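SM80.1 Vicilin (Solanum melongena, PDB 5VF5) is a 7S vicilin of the cupin superfamily, probably serving as a seed storage protein, and carries a bound copper ion in this crystal. Local coordinates at residues I46-V51 with N130-V135; V10-K15 with S40-G45. All blocks are in the same frame, centred on the assembly; numbering follows the deposited sequence. Where two conformers were deposited one is given.

Interaction 1 of 2, residues I46-V51 with N130-V135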
loop_
_atom_site.group_PDB
_atom_site.type_symbol
_atom_site.label_atom_id
_atom_site.label_comp_id
_atom_site.label_asym_id
_atom_site.label_seq_id
_atom_site.Cartn_x
_atom_site.Cartn_y
_atom_site.Cartn_z
ATOM N N ILE A 46 5.260 -12.660 -5.818
ATOM C CA ILE A 46 4.273 -11.913 -5.056
ATOM C C ILE A 46 2.848 -12.173 -5.530
ATOM O O ILE A 46 1.958 -11.373 -5.248
ATOM C CB ILE A 46 4.607 -10.409 -5.005
ATOM C CG1 ILE A 46 4.536 -9.738 -6.383
ATOM C CG2 ILE A 46 5.944 -10.213 -4.329
ATOM C CD1 ILE A 46 4.613 -8.212 -6.308
ATOM N N GLU A 47 2.635 -13.301 -6.212
ATOM C CA GLU A 47 1.327 -13.605 -6.830
ATOM C C GLU A 47 0.102 -13.568 -5.883
ATOM O O GLU A 47 -1.017 -13.299 -6.280
ATOM C CB GLU A 47 1.347 -14.981 -7.527
ATOM C CG GLU A 47 0.040 -15.395 -8.188
ATOM C CD GLU A 47 0.048 -16.799 -8.787
ATOM O OE1 GLU A 47 0.865 -17.648 -8.360
ATOM O OE2 GLU A 47 -0.809 -17.077 -9.680
ATOM N N LYS A 48 0.385 -13.876 -4.598
ATOM C CA LYS A 48 -0.733 -13.943 -3.641
ATOM C C LYS A 48 -1.226 -12.580 -3.176
ATOM O O LYS A 48 -2.300 -12.488 -2.522
ATOM C CB LYS A 48 -0.429 -14.850 -2.458
ATOM C CG LYS A 48 -0.347 -16.324 -2.813
ATOM C CD LYS A 48 -0.088 -17.185 -1.589
ATOM C CE LYS A 48 -0.124 -18.655 -1.939
ATOM N NZ LYS A 48 0.128 -19.468 -0.729
ATOM N N PHE A 49 -0.458 -11.526 -3.486
ATOM C CA PHE A 49 -0.741 -10.217 -2.935
ATOM C C PHE A 49 -1.485 -9.335 -3.938
ATOM O O PHE A 49 -1.265 -9.413 -5.156
ATOM C CB PHE A 49 0.527 -9.538 -2.479
ATOM C CG PHE A 49 1.143 -10.147 -1.250
ATOM C CD1 PHE A 49 0.745 -9.748 -0.006
ATOM C CD2 PHE A 49 2.069 -11.168 -1.367
ATOM C CE1 PHE A 49 1.280 -10.324 1.128
ATOM C CE2 PHE A 49 2.605 -11.757 -0.228
ATOM C CZ PHE A 49 2.230 -11.308 1.004
ATOM N N ARG A 50 -2.391 -8.517 -3.429
ATOM C CA ARG A 50 -3.071 -7.515 -4.233
ATOM C C ARG A 50 -2.957 -6.184 -3.546
ATOM O O ARG A 50 -3.005 -6.130 -2.288
ATOM C CB ARG A 50 -4.524 -7.878 -4.425
ATOM C CG ARG A 50 -4.787 -9.210 -5.121
ATOM C CD ARG A 50 -4.380 -9.232 -6.584
ATOM N NE ARG A 50 -5.292 -8.466 -7.415
ATOM C CZ ARG A 50 -6.472 -8.898 -7.865
ATOM N NH1 ARG A 50 -6.917 -10.115 -7.538
ATOM N NH2 ARG A 50 -7.216 -8.109 -8.639
ATOM N N VAL A 51 -2.963 -5.097 -4.312
ATOM C CA VAL A 51 -3.097 -3.777 -3.745
ATOM C C VAL A 51 -4.317 -3.091 -4.265
ATOM O O VAL A 51 -4.723 -3.312 -5.420
ATOM C CB VAL A 51 -1.841 -2.862 -3.862
ATOM C CG1 VAL A 51 -0.684 -3.416 -3.048
ATOM C CG2 VAL A 51 -1.450 -2.610 -5.281
ATOM N N ASN A 130 -7.504 -18.202 -0.636
ATOM C CA ASN A 130 -8.124 -19.133 -1.562
ATOM C C ASN A 130 -7.223 -19.318 -2.772
ATOM O O ASN A 130 -6.037 -19.565 -2.561
ATOM C CB ASN A 130 -9.572 -18.740 -1.863
ATOM C CG ASN A 130 -10.479 -18.891 -0.653
ATOM O OD1 ASN A 130 -10.379 -19.902 0.068
ATOM N ND2 ASN A 130 -11.414 -17.943 -0.456
ATOM N N ALA A 131 -7.706 -19.180 -4.007
ATOM C CA ALA A 131 -6.789 -19.336 -5.127
ATOM C C ALA A 131 -5.751 -18.192 -5.084
ATOM O O ALA A 131 -6.083 -17.065 -4.682
ATOM C CB ALA A 131 -7.546 -19.324 -6.426
ATOM N N PRO A 132 -4.502 -18.470 -5.469
ATOM C CA PRO A 132 -3.474 -17.449 -5.333
ATOM C C PRO A 132 -3.827 -16.139 -6.003
ATOM O O PRO A 132 -4.136 -16.077 -7.222
ATOM C CB PRO A 132 -2.236 -18.125 -5.948
ATOM C CG PRO A 132 -2.430 -19.547 -5.533
ATOM C CD PRO A 132 -3.900 -19.768 -5.810
ATOM N N GLY A 133 -3.760 -15.088 -5.194
ATOM C CA GLY A 133 -4.006 -13.743 -5.698
ATOM C C GLY A 133 -5.463 -13.368 -5.825
ATOM O O GLY A 133 -5.744 -12.214 -6.154
ATOM N N GLN A 134 -6.398 -14.284 -5.584
ATOM C CA GLN A 134 -7.827 -13.992 -5.730
ATOM C C GLN A 134 -8.344 -13.486 -4.399
ATOM O O GLN A 134 -8.321 -14.212 -3.422
ATOM C CB GLN A 134 -8.612 -15.244 -6.186
ATOM C CG GLN A 134 -8.506 -15.505 -7.693
ATOM C CD GLN A 134 -9.333 -16.684 -8.225
ATOM O OE1 GLN A 134 -10.164 -17.305 -7.528
ATOM N NE2 GLN A 134 -9.088 -17.006 -9.477
ATOM N N VAL A 135 -8.781 -12.233 -4.355
ATOM C CA VAL A 135 -9.376 -11.637 -3.155
ATOM C C VAL A 135 -10.714 -11.001 -3.556
ATOM O O VAL A 135 -10.777 -10.132 -4.420
ATOM C CB VAL A 135 -8.474 -10.536 -2.566
ATOM C CG1 VAL A 135 -9.032 -10.019 -1.226
ATOM C CG2 VAL A 135 -7.041 -11.023 -2.422
HETATM O O HOH W 1 -9.721 -11.593 -7.466
#
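R50 curls round G133 O, with CG, CD and NH1 all lying ahead of the oxygen. The chain gets there by bending twice, at chi2 (-68°) and chi3 (-73°). NH1 then donates to G133 O at 2.8 Å, with an N-H...O angle of 160°, and the oxygen sits almost exactly in the guanidinium plane. The same nitrogen reaches a water at 3.2 Å, which also takes a weak bond from V135 N. The other end of the group is held by the carbonyl of L33, to which NH2 donates, so the guanidinium ties three loop and strand segments together. Alongside the arginine's aliphatic part, V135 CG2 rests 4.0 Å from R50 CG.

Residues 47-50 and 132-135 run in nearly the same direction. Each segment makes a turn, type I over I46-F49 and type II over A131-Q134. G133 holds the positive-phi place in the second, and its CA packs 3.1 Å from E47 O. P132 CB lies over a face of the E47 carboxylate, 3.9 Å from CD, and also touches K48 CG. K35 pairs with that carboxylate and also donates to P132 O. Two cationic side chains thus grip carbonyls of the 130-135 loop, consistent with a firmly anchored turn despite its partly exposed position.

Interaction 2 of 2, residues V10-K15 with S40-G45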
loop_
_atom_site.group_PDB
_atom_site.type_symbol
_atom_site.label_atom_id
_atom_site.label_comp_id
_atom_site.label_asym_id
_atom_site.label_seq_id
_atom_site.Cartn_x
_atom_site.Cartn_y
_atom_site.Cartn_z
ATOM N N VAL A 10 7.220 -1.814 -19.311
ATOM C CA VAL A 10 7.995 -1.941 -18.053
ATOM C C VAL A 10 7.111 -2.723 -17.096
ATOM O O VAL A 10 6.139 -2.161 -16.554
ATOM C CB VAL A 10 8.311 -0.555 -17.432
ATOM C CG1 VAL A 10 8.948 -0.662 -16.047
ATOM C CG2 VAL A 10 9.189 0.246 -18.371
ATOM N N PRO A 11 7.449 -4.003 -16.855
ATOM C CA PRO A 11 6.512 -4.873 -16.188
ATOM C C PRO A 11 6.305 -4.536 -14.722
ATOM O O PRO A 11 5.295 -4.945 -14.173
ATOM C CB PRO A 11 7.153 -6.263 -16.321
ATOM C CG PRO A 11 8.586 -6.003 -16.526
ATOM C CD PRO A 11 8.600 -4.767 -17.379
ATOM N N TYR A 12 7.239 -3.792 -14.141
ATOM C CA TYR A 12 7.149 -3.424 -12.750
ATOM C C TYR A 12 6.282 -2.208 -12.480
ATOM O O TYR A 12 5.977 -1.900 -11.330
ATOM C CB TYR A 12 8.550 -3.144 -12.232
ATOM C CG TYR A 12 9.533 -4.262 -12.432
ATOM C CD1 TYR A 12 9.297 -5.511 -11.927
ATOM C CD2 TYR A 12 10.686 -4.072 -13.166
ATOM C CE1 TYR A 12 10.188 -6.565 -12.140
ATOM C CE2 TYR A 12 11.581 -5.106 -13.367
ATOM C CZ TYR A 12 11.333 -6.337 -12.814
ATOM O OH TYR A 12 12.216 -7.380 -13.022
ATOM N N LEU A 13 5.920 -1.451 -13.510
ATOM C CA LEU A 13 5.167 -0.220 -13.399
ATOM C C LEU A 13 3.701 -0.494 -13.641
ATOM O O LEU A 13 3.346 -1.109 -14.665
ATOM C CB LEU A 13 5.675 0.755 -14.451
ATOM C CG LEU A 13 4.913 2.064 -14.597
ATOM C CD1 LEU A 13 5.035 2.880 -13.329
ATOM C CD2 LEU A 13 5.479 2.855 -15.765
ATOM N N PHE A 14 2.846 -0.012 -12.741
ATOM C CA PHE A 14 1.393 -0.198 -12.834
ATOM C C PHE A 14 0.787 1.174 -12.699
ATOM O O PHE A 14 0.666 1.734 -11.605
ATOM C CB PHE A 14 0.864 -1.131 -11.756
ATOM C CG PHE A 14 1.375 -2.549 -11.856
ATOM C CD1 PHE A 14 2.627 -2.885 -11.444
ATOM C CD2 PHE A 14 0.581 -3.552 -12.421
ATOM C CE1 PHE A 14 3.122 -4.183 -11.586
ATOM C CE2 PHE A 14 1.047 -4.857 -12.522
ATOM C CZ PHE A 14 2.334 -5.173 -12.128
ATOM N N LYS A 15 0.439 1.769 -13.821
ATOM C CA LYS A 15 -0.159 3.078 -13.812
ATOM C C LYS A 15 -1.523 3.078 -13.075
ATOM O O LYS A 15 -2.240 2.067 -13.059
ATOM C CB LYS A 15 -0.301 3.591 -15.237
ATOM C CG LYS A 15 1.048 3.837 -15.909
ATOM C CD LYS A 15 1.789 5.033 -15.358
ATOM C CE LYS A 15 1.007 6.283 -15.641
ATOM N NZ LYS A 15 1.676 7.488 -15.092
ATOM N N SER A 40 3.291 -10.367 -16.505
ATOM C CA SER A 40 4.660 -10.871 -16.377
ATOM C C SER A 40 4.834 -11.915 -15.250
ATOM O O SER A 40 4.469 -11.715 -14.067
ATOM C CB SER A 40 5.660 -9.740 -16.119
ATOM O OG SER A 40 6.990 -10.276 -15.999
ATOM N N GLN A 41 5.501 -12.997 -15.606
ATOM C CA GLN A 41 5.864 -14.017 -14.651
ATOM C C GLN A 41 6.994 -13.583 -13.760
ATOM O O GLN A 41 7.250 -14.283 -12.791
ATOM C CB GLN A 41 6.204 -15.314 -15.386
ATOM C CG GLN A 41 4.981 -15.935 -16.066
ATOM C CD GLN A 41 3.883 -16.305 -15.078
ATOM O OE1 GLN A 41 4.065 -17.194 -14.261
ATOM N NE2 GLN A 41 2.749 -15.604 -15.134
ATOM N N LEU A 42 7.627 -12.414 -14.022
ATOM C CA LEU A 42 8.695 -11.922 -13.139
ATOM C C LEU A 42 8.154 -11.618 -11.759
ATOM O O LEU A 42 8.928 -11.564 -10.786
ATOM C CB LEU A 42 9.338 -10.652 -13.681
ATOM C CG LEU A 42 10.160 -10.873 -14.953
ATOM C CD1 LEU A 42 10.459 -9.528 -15.555
ATOM C CD2 LEU A 42 11.456 -11.602 -14.642
ATOM N N LEU A 43 6.845 -11.369 -11.665
ATOM C CA LEU A 43 6.181 -11.076 -10.396
ATOM C C LEU A 43 5.506 -12.279 -9.721
ATOM O O LEU A 43 4.773 -12.097 -8.737
ATOM C CB LEU A 43 5.198 -9.936 -10.624
ATOM C CG LEU A 43 5.903 -8.650 -11.076
ATOM C CD1 LEU A 43 4.910 -7.524 -11.201
ATOM C CD2 LEU A 43 7.009 -8.189 -10.135
ATOM N N ARG A 44 5.833 -13.492 -10.156
ATOM C CA ARG A 44 5.279 -14.711 -9.543
ATOM C C ARG A 44 5.536 -14.847 -8.016
ATOM O O ARG A 44 4.790 -15.467 -7.239
ATOM C CB ARG A 44 5.811 -15.965 -10.232
ATOM C CG ARG A 44 4.908 -16.670 -11.212
ATOM C CD ARG A 44 5.569 -17.971 -11.696
ATOM N NE ARG A 44 5.380 -19.076 -10.766
ATOM C CZ ARG A 44 6.154 -20.161 -10.649
ATOM N NH1 ARG A 44 7.246 -20.328 -11.389
ATOM N NH2 ARG A 44 5.854 -21.073 -9.725
ATOM N N GLY A 45 6.662 -14.260 -7.607
ATOM C CA GLY A 45 7.049 -14.275 -6.186
ATOM C C GLY A 45 6.123 -13.517 -5.256
ATOM O O GLY A 45 6.176 -13.698 -4.047
#
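S40 OG accepts the backbone N-H of L42 at 3.0 Å, with an N-H...O angle of 160°: an ST turn that starts the short 3-10 segment. The hydroxyl oxygen stands anti to the backbone N of S40 (chi1 180°), which brings it round to L42, and the CB that carries it rests 3.8 Å from P11 CB. From this turn two leucines reach across to the 10-15 segment. L42 sends CD1 to P11 CG and to Y12 OH, the latter at 3.8 Å, its side chain crossing that of the tyrosine at about a right angle.

L43 is divided between two rings. CD1 meets the rim of F14 in the ring plane, 3.6 Å from CZ, and CD2 comes in the same way at the edge of Y12, 4.0 Å from CD1 of the tyrosine. Both methyls therefore touch ring edges rather than faces. F14 has a second aromatic neighbour in F36, edge-to-face, and V320 also touches L43.

The side chain of Y12 comes within about 3 Å of the copper ion bound by C281, H283 and H325, so the contact borders that metal site, packing the loop between strands 28-32 and 49-56 against strand 13-14 at the margin of the second cupin sheet.

From the N terminus, the chain first lays strand 13-14 on the edge of the sheet that also holds strands 318-321 and 265-272, then passes through strands 20-21 and 28-32 of another sheet. Interaction 2 closes this loop when residues 40-45 return to 10-15. Interaction 1 opens at once, since 46 follows 45 directly, and closes only after the strands between 49 and 128, when the loop at 130-135 comes back. The two loops run in series, neither nested nor crossed, with centres 14 Å apart. Interaction 2 fastens the loop before strand 49-56 to strand 13-14 on the second cupin half; interaction 1 fastens the start of strand 49-56 to the exit of its neighbour 120-128.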